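Local atomic coordinates of E3 ubiquitin-protein ligase HERC2 (Homo sapiens, PDB entry 4L1M), a protein that acts as an E3 ubiquitin ligase of the HECT type, represented in this structure by its first RCC1-like domain, a seven-bladed beta-propeller. Residues A[252-256]-A[300-304]; A[88-92]-A[138-142]; A[29-33]-A[372-376]. All blocks are in the same frame, centred on the assembly; numbering follows the deposited sequence.

Interaction 1 (A[252-256]-A[300-304]); sequences LIEKL and RYPKL
Lys255 and Pro302 bring the two backbones closest, with CA atoms 6.7 Å apart, at a junction between adjacent blades on the outer part of an RCC1-type beta-propeller. After strand 250-252 of one blade the chain curls into a single 3-10 turn, closed by the bond from Leu256 N to Ile253 O (3.1 Å). Residues 300-304 turn a corner at Tyr301 and run on as the outermost strand, 302-304, of the next blade. No hydrogen bond joins the segments; the ring of Pro302 is the hub, touched by Ile253, Lys255 and Leu256. Its CG meets Ile253 CG2 at 3.7 Å; this methyl lies anti to the backbone N, while CG1 lies beside that N. Leu256 approaches the next ring atom, its CD2 lying 3.7 Å from Pro302 CB. Trp283, from strand 280-284, touches Ile253, Leu256 and Pro302 and so backs the cluster. On the exposed side, Lys255 CB packs against Pro302 CD at 4.0 Å. A bend at chi2 (-72°) then carries the lysine chain past Tyr301. Lys255 NZ stands 5.4 Å from the centroid of the Tyr301 ring, at most a weak cation-pi attraction, while Lys255 CE comes within 4.0 Å of Tyr301 CD1.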
loop_
_atom_site.group_PDB
_atom_site.type_symbol
_atom_site.label_atom_id
_atom_site.label_comp_id
_atom_site.label_asym_id
_atom_site.label_seq_id
_atom_site.Cartn_x
_atom_site.Cartn_y
_atom_site.Cartn_z
ATOM N N LEU A 252 -10.888 -3.576 -17.645
ATOM C CA LEU A 252 -11.855 -2.917 -16.822
ATOM C C LEU A 252 -12.525 -3.876 -15.854
ATOM O O LEU A 252 -12.846 -5.031 -16.207
ATOM C CB LEU A 252 -12.938 -2.321 -17.722
ATOM C CG LEU A 252 -13.998 -1.465 -17.037
ATOM C CD1 LEU A 252 -13.387 -0.194 -16.498
ATOM C CD2 LEU A 252 -15.109 -1.114 -18.014
ATOM N N ILE A 253 -12.770 -3.402 -14.643
ATOM C CA ILE A 253 -13.597 -4.137 -13.715
ATOM C C ILE A 253 -15.033 -3.660 -13.875
ATOM O O ILE A 253 -15.408 -2.636 -13.330
ATOM C CB ILE A 253 -13.082 -4.012 -12.286
ATOM C CG1 ILE A 253 -11.648 -4.532 -12.213
ATOM C CG2 ILE A 253 -13.939 -4.854 -11.347
ATOM C CD1 ILE A 253 -11.008 -4.423 -10.839
ATOM N N GLU A 254 -15.808 -4.405 -14.657
ATOM C CA GLU A 254 -17.140 -4.022 -15.071
ATOM C C GLU A 254 -18.131 -3.878 -13.895
ATOM O O GLU A 254 -19.005 -3.016 -13.921
ATOM C CB GLU A 254 -17.698 -5.038 -16.123
ATOM C CG GLU A 254 -16.919 -5.261 -17.459
ATOM C CD GLU A 254 -15.824 -6.397 -17.492
ATOM O OE1 GLU A 254 -15.926 -7.397 -16.733
ATOM O OE2 GLU A 254 -14.856 -6.315 -18.313
ATOM N N LYS A 255 -17.955 -4.643 -12.830
ATOM C CA LYS A 255 -18.843 -4.505 -11.644
ATOM C C LYS A 255 -18.671 -3.204 -10.877
ATOM O O LYS A 255 -19.576 -2.808 -10.152
ATOM C CB LYS A 255 -18.636 -5.644 -10.666
ATOM C CG LYS A 255 -18.930 -7.002 -11.266
ATOM C CD LYS A 255 -20.405 -7.236 -11.478
ATOM C CE LYS A 255 -20.627 -8.563 -12.187
ATOM N NZ LYS A 255 -22.077 -8.766 -12.392
ATOM N N LEU A 256 -17.521 -2.547 -11.022
ATOM C CA LEU A 256 -17.251 -1.274 -10.355
ATOM C C LEU A 256 -17.546 -0.063 -11.249
ATOM O O LEU A 256 -17.404 1.097 -10.796
ATOM C CB LEU A 256 -15.789 -1.179 -9.932
ATOM C CG LEU A 256 -15.325 -2.173 -8.899
ATOM C CD1 LEU A 256 -13.844 -1.941 -8.641
ATOM C CD2 LEU A 256 -16.088 -2.090 -7.592
ATOM N N ARG A 300 -15.113 -13.731 -6.295
ATOM C CA ARG A 300 -14.500 -13.532 -7.597
ATOM C C ARG A 300 -14.983 -12.306 -8.357
ATOM O O ARG A 300 -14.507 -12.018 -9.448
ATOM C CB ARG A 300 -14.658 -14.797 -8.410
ATOM C CG ARG A 300 -13.968 -15.968 -7.732
ATOM C CD ARG A 300 -14.147 -17.274 -8.484
ATOM N NE ARG A 300 -13.620 -18.343 -7.664
ATOM C CZ ARG A 300 -12.355 -18.762 -7.679
ATOM N NH1 ARG A 300 -11.453 -18.245 -8.514
ATOM N NH2 ARG A 300 -11.987 -19.716 -6.853
ATOM N N TYR A 301 -15.912 -11.566 -7.749
ATOM C CA TYR A 301 -16.278 -10.232 -8.198
ATOM C C TYR A 301 -16.309 -9.293 -7.014
ATOM O O TYR A 301 -16.647 -9.706 -5.923
ATOM C CB TYR A 301 -17.642 -10.260 -8.811
ATOM C CG TYR A 301 -17.770 -11.172 -10.002
ATOM C CD1 TYR A 301 -17.431 -10.735 -11.292
ATOM C CD2 TYR A 301 -18.291 -12.447 -9.863
ATOM C CE1 TYR A 301 -17.612 -11.557 -12.398
ATOM C CE2 TYR A 301 -18.460 -13.265 -10.963
ATOM C CZ TYR A 301 -18.118 -12.815 -12.220
ATOM O OH TYR A 301 -18.273 -13.644 -13.295
ATOM N N PRO A 302 -15.996 -8.014 -7.222
ATOM C CA PRO A 302 -16.043 -7.038 -6.133
ATOM C C PRO A 302 -17.332 -7.100 -5.350
ATOM O O PRO A 302 -18.384 -7.123 -5.939
ATOM C CB PRO A 302 -15.957 -5.700 -6.870
ATOM C CG PRO A 302 -15.151 -6.023 -8.080
ATOM C CD PRO A 302 -15.719 -7.359 -8.504
ATOM N N LYS A 303 -17.233 -7.156 -4.036
ATOM C CA LYS A 303 -18.400 -7.297 -3.184
ATOM C C LYS A 303 -18.364 -6.217 -2.103
ATOM O O LYS A 303 -17.324 -5.991 -1.487
ATOM C CB LYS A 303 -18.410 -8.666 -2.547
ATOM C CG LYS A 303 -19.551 -8.911 -1.594
ATOM C CD LYS A 303 -19.383 -10.245 -0.897
ATOM C CE LYS A 303 -20.708 -10.940 -0.667
ATOM N NZ LYS A 303 -21.506 -10.259 0.381
ATOM N N LEU A 304 -19.490 -5.530 -1.919
ATOM C CA LEU A 304 -19.592 -4.491 -0.931
ATOM C C LEU A 304 -19.364 -5.063 0.458
ATOM O O LEU A 304 -19.973 -6.062 0.837
ATOM C CB LEU A 304 -20.986 -3.808 -1.001
ATOM C CG LEU A 304 -21.283 -2.666 0.001
ATOM C CD1 LEU A 304 -20.284 -1.533 -0.128
ATOM C CD2 LEU A 304 -22.688 -2.123 -0.186
#

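Interaction 2 (A[88-92]-A[138-142]); sequences LVQGL and EEPKV
Pro140 overlaps Val89 and Leu92 with its CB, CG and CD atoms where two neighbouring propeller blades meet. Its CG lies 3.6 Å from Val89 CG1; chi1 near 180° (177°) points this methyl at the proline, where it also comes near Pro140 CD. Leu92 comes in at about a right angle to the proline and places CD2 3.6 Å from Pro140 CB. The two aliphatic side chains thus take different atoms of one ring, and Trp121 of strand 118-122 presses on both Val89 and Pro140 from within the second blade. Val89 and Leu92 also rest on Val74 of their own blade.

Nearer the surface the partners change character. The carbonyl O of Gln90 sits 3.4 Å from Pro140 CD, and the loop goes on through Gly91, whose positive phi (100°) turns the chain; its CA is 5.8 Å from that of Pro140. Glu139 sends an extended chain alongside this loop, so that its OE2 reaches 3.7 Å from Gln90 CB. The Gln90 amide itself leads away from the contact.

About 202 Å² is buried in all. No hydrogen bond or salt bridge spans the segments, and the closest approach of the Glu139 carboxylate, to Gln90 O, pairs two acceptors. Cohesion between the two segments therefore probably comes mainly from the burial of apolar surface around the proline.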
loop_
_atom_site.group_PDB
_atom_site.type_symbol
_atom_site.label_atom_id
_atom_site.label_comp_id
_atom_site.label_asym_id
_atom_site.label_seq_id
_atom_site.Cartn_x
_atom_site.Cartn_y
_atom_site.Cartn_z
ATOM N N LEU A 88 18.184 7.155 10.588
ATOM C CA LEU A 88 18.074 8.008 9.442
ATOM C C LEU A 88 18.537 7.213 8.234
ATOM O O LEU A 88 19.573 6.575 8.293
ATOM C CB LEU A 88 18.974 9.243 9.650
ATOM C CG LEU A 88 18.845 10.370 8.618
ATOM C CD1 LEU A 88 17.495 11.063 8.724
ATOM C CD2 LEU A 88 19.973 11.383 8.800
ATOM N N VAL A 89 17.760 7.246 7.158
ATOM C CA VAL A 89 18.191 6.682 5.903
ATOM C C VAL A 89 19.133 7.680 5.248
ATOM O O VAL A 89 18.735 8.746 4.867
ATOM C CB VAL A 89 16.996 6.363 4.986
ATOM C CG1 VAL A 89 17.474 5.846 3.629
ATOM C CG2 VAL A 89 16.086 5.332 5.659
ATOM N N GLN A 90 20.401 7.318 5.147
ATOM C CA GLN A 90 21.417 8.164 4.523
ATOM C C GLN A 90 21.261 8.173 2.995
ATOM O O GLN A 90 20.815 7.190 2.393
ATOM C CB GLN A 90 22.813 7.645 4.916
ATOM C CG GLN A 90 23.142 7.826 6.402
ATOM C CD GLN A 90 23.323 9.285 6.800
ATOM O OE1 GLN A 90 23.365 10.170 5.947
ATOM N NE2 GLN A 90 23.422 9.544 8.102
ATOM N N GLY A 91 21.639 9.273 2.367
ATOM C CA GLY A 91 21.567 9.372 0.915
ATOM C C GLY A 91 20.354 10.134 0.431
ATOM O O GLY A 91 20.228 10.397 -0.763
ATOM N N LEU A 92 19.481 10.519 1.357
ATOM C CA LEU A 92 18.341 11.389 1.038
ATOM C C LEU A 92 18.448 12.789 1.633
ATOM O O LEU A 92 17.624 13.661 1.317
ATOM C CB LEU A 92 17.052 10.753 1.535
ATOM C CG LEU A 92 16.759 9.357 1.000
ATOM C CD1 LEU A 92 15.516 8.824 1.662
ATOM C CD2 LEU A 92 16.593 9.348 -0.508
ATOM N N GLU A 138 22.295 -1.003 -0.971
ATOM C CA GLU A 138 22.155 -0.696 0.440
ATOM C C GLU A 138 21.559 0.719 0.648
ATOM O O GLU A 138 20.813 0.949 1.600
ATOM C CB GLU A 138 23.507 -0.825 1.159
ATOM C CG GLU A 138 24.017 -2.258 1.253
ATOM N N GLU A 139 21.874 1.655 -0.247
ATOM C CA GLU A 139 21.423 3.036 -0.086
ATOM C C GLU A 139 20.676 3.578 -1.292
ATOM O O GLU A 139 20.935 3.167 -2.427
ATOM C CB GLU A 139 22.597 3.934 0.228
ATOM C CG GLU A 139 23.150 3.715 1.624
ATOM C CD GLU A 139 24.360 4.611 1.880
ATOM O OE1 GLU A 139 25.516 4.122 1.907
ATOM O OE2 GLU A 139 24.161 5.830 2.014
ATOM N N PRO A 140 19.731 4.508 -1.044
ATOM C CA PRO A 140 18.916 5.116 -2.086
ATOM C C PRO A 140 19.729 5.635 -3.262
ATOM O O PRO A 140 20.787 6.222 -3.084
ATOM C CB PRO A 140 18.247 6.279 -1.367
ATOM C CG PRO A 140 18.138 5.840 0.042
ATOM C CD PRO A 140 19.357 5.005 0.294
ATOM N N LYS A 141 19.218 5.380 -4.454
ATOM C CA LYS A 141 19.800 5.840 -5.680
ATOM C C LYS A 141 18.708 6.415 -6.571
ATOM O O LYS A 141 17.624 5.839 -6.694
ATOM C CB LYS A 141 20.476 4.671 -6.404
ATOM C CG LYS A 141 21.190 5.093 -7.679
ATOM C CD LYS A 141 21.925 3.939 -8.325
ATOM C CE LYS A 141 22.684 4.403 -9.545
ATOM N NZ LYS A 141 22.795 3.285 -10.516
ATOM N N VAL A 142 19.018 7.526 -7.222
ATOM C CA VAL A 142 18.062 8.198 -8.094
ATOM C C VAL A 142 17.790 7.295 -9.272
ATOM O O VAL A 142 18.723 6.756 -9.837
ATOM C CB VAL A 142 18.615 9.539 -8.657
ATOM C CG1 VAL A 142 17.600 10.186 -9.580
ATOM C CG2 VAL A 142 18.935 10.495 -7.534
#

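Interaction 3 (A[29-33]-A[372-376]); sequences GWGLI and PAQSF
Trp30 and Ser375 form an antiparallel hydrogen-bonded pair, each backbone N giving its hydrogen to the other's O: Trp30 N to Ser375 O and Ser375 N to Trp30 O are both 3.0 Å. Beyond the non-hydrogen-bonded pair of Gly31 with Gln374, Leu32 N continues the ladder to Ala373 O at 2.8 Å. There the side chain of Gln374 takes over. Bent at chi2, it folds back so that NE2, with Leu32 O lying in its amide plane, donates a nearly straight bond of 3.0 Å (170° at the hydrogen). Its OE1 accepts Ala373 N at 2.8 Å, from above the carbonyl plane, so both ends of the amide are held and its rotation is fixed.

Packing divides between the two faces of the sheet. On one, Trp30 CG lies between the backbone N and carbonyl carbon (chi1 58°), which swings the indole across the neighbouring strand. Ser375 CB then sits over a ring face as a CH-pi contact, 3.6 Å from Trp30 CE2. The serine OG bonds to His322. On the other, Phe376 CD1 reaches Gly29 CA at 3.9 Å, and its ring meets that of Phe65. Past the last bridge, Leu32 CB touches Ala373 CB at 3.8 Å.

Strands 29-31 and 374-376 run at 163°, close to antiparallel. They are the central pair of a four-strand blade ordered 45-46, 27-31, 374-379, 365-370: the N-terminal part of the chain supplies two strands and the C-terminal part the other two, the 'velcro' closure of a propeller. Trp30 meets Phe344, in a loop of the preceding blade, edge to face, while Phe65 belongs to strand 64-69 of the following blade.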
loop_
_atom_site.group_PDB
_atom_site.type_symbol
_atom_site.label_atom_id
_atom_site.label_comp_id
_atom_site.label_asym_id
_atom_site.label_seq_id
_atom_site.Cartn_x
_atom_site.Cartn_y
_atom_site.Cartn_z
ATOM N N GLY A 29 1.008 1.435 17.804
ATOM C CA GLY A 29 1.316 0.220 17.056
ATOM C C GLY A 29 0.917 -1.014 17.819
ATOM O O GLY A 29 0.826 -0.996 19.051
ATOM N N TRP A 30 0.627 -2.081 17.082
ATOM C CA TRP A 30 0.349 -3.367 17.708
ATOM C C TRP A 30 0.582 -4.476 16.735
ATOM O O TRP A 30 0.674 -4.233 15.538
ATOM C CB TRP A 30 -1.074 -3.427 18.295
ATOM C CG TRP A 30 -2.163 -3.193 17.326
ATOM C CD1 TRP A 30 -2.961 -4.145 16.754
ATOM C CD2 TRP A 30 -2.618 -1.933 16.825
ATOM N NE1 TRP A 30 -3.874 -3.552 15.918
ATOM C CE2 TRP A 30 -3.690 -2.194 15.954
ATOM C CE3 TRP A 30 -2.242 -0.602 17.048
ATOM C CZ2 TRP A 30 -4.375 -1.178 15.287
ATOM C CZ3 TRP A 30 -2.920 0.410 16.378
ATOM C CH2 TRP A 30 -3.970 0.116 15.511
ATOM N N GLY A 31 0.685 -5.698 17.253
ATOM C CA GLY A 31 1.016 -6.871 16.440
ATOM C C GLY A 31 2.360 -7.453 16.837
ATOM O O GLY A 31 2.767 -7.326 17.968
ATOM N N LEU A 32 3.051 -8.070 15.888
ATOM C CA LEU A 32 4.320 -8.740 16.170
ATOM C C LEU A 32 5.448 -7.718 16.182
ATOM O O LEU A 32 6.061 -7.416 15.162
ATOM C CB LEU A 32 4.570 -9.850 15.134
ATOM C CG LEU A 32 5.845 -10.706 15.248
ATOM C CD1 LEU A 32 5.910 -11.455 16.564
ATOM C CD2 LEU A 32 5.924 -11.670 14.063
ATOM N N ILE A 33 5.710 -7.192 17.362
ATOM C CA ILE A 33 6.657 -6.112 17.560
ATOM C C ILE A 33 7.622 -6.522 18.622
ATOM O O ILE A 33 7.222 -6.872 19.725
ATOM C CB ILE A 33 5.923 -4.848 18.004
ATOM C CG1 ILE A 33 5.334 -4.158 16.785
ATOM C CG2 ILE A 33 6.842 -3.880 18.739
ATOM C CD1 ILE A 33 4.229 -3.200 17.146
ATOM N N PRO A 372 3.048 -7.017 7.559
ATOM C CA PRO A 372 2.538 -8.376 7.473
ATOM C C PRO A 372 1.918 -8.900 8.785
ATOM O O PRO A 372 1.032 -9.730 8.746
ATOM C CB PRO A 372 3.781 -9.177 7.096
ATOM C CG PRO A 372 4.909 -8.397 7.658
ATOM C CD PRO A 372 4.515 -6.969 7.492
ATOM N N ALA A 373 2.399 -8.442 9.929
ATOM C CA ALA A 373 1.824 -8.863 11.221
ATOM C C ALA A 373 1.696 -7.672 12.180
ATOM O O ALA A 373 1.744 -7.829 13.405
ATOM C CB ALA A 373 2.685 -9.952 11.819
ATOM N N GLN A 374 1.567 -6.473 11.603
ATOM C CA GLN A 374 1.666 -5.216 12.346
ATOM C C GLN A 374 0.656 -4.209 11.851
ATOM O O GLN A 374 0.243 -4.248 10.697
ATOM C CB GLN A 374 3.045 -4.590 12.170
ATOM C CG GLN A 374 4.192 -5.425 12.695
ATOM C CD GLN A 374 4.704 -6.450 11.709
ATOM O OE1 GLN A 374 4.337 -6.451 10.529
ATOM N NE2 GLN A 374 5.541 -7.359 12.205
ATOM N N SER A 375 0.262 -3.305 12.745
ATOM C CA SER A 375 -0.655 -2.231 12.409
ATOM C C SER A 375 -0.249 -0.989 13.145
ATOM O O SER A 375 0.172 -1.050 14.300
ATOM C CB SER A 375 -2.096 -2.610 12.778
ATOM O OG SER A 375 -2.393 -3.967 12.457
ATOM N N PHE A 376 -0.350 0.140 12.468
ATOM C CA PHE A 376 -0.030 1.438 13.059
ATOM C C PHE A 376 -1.126 2.448 12.767
ATOM O O PHE A 376 -1.793 2.378 11.739
ATOM C CB PHE A 376 1.265 1.980 12.493
ATOM C CG PHE A 376 2.448 1.093 12.711
ATOM C CD1 PHE A 376 3.236 1.231 13.840
ATOM C CD2 PHE A 376 2.792 0.125 11.769
ATOM C CE1 PHE A 376 4.346 0.422 14.040
ATOM C CE2 PHE A 376 3.901 -0.685 11.966
ATOM C CZ PHE A 376 4.680 -0.531 13.106
#

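Interactions 1 and 2 are two versions of one blade-to-blade junction: a proline on the outermost strand of a blade lodges against a beta-branched residue (Ile253 or Val89) and a leucine in the loop leaving the blade before it. They lie on opposite sides of the propeller, with centres 40 Å apart, and follow each other along the chain. Interaction 3 differs in kind, joining strands within a blade, and lies nearer the middle: its centre is 15 Å from that of the chain, against 20 and 21 Å for interactions 1 and 2. Both are nested inside the loop it closes, about 21 and 15 Å from it between nearest atoms, so the pairing of 29-33 with 372-376 shuts the ring that contains them.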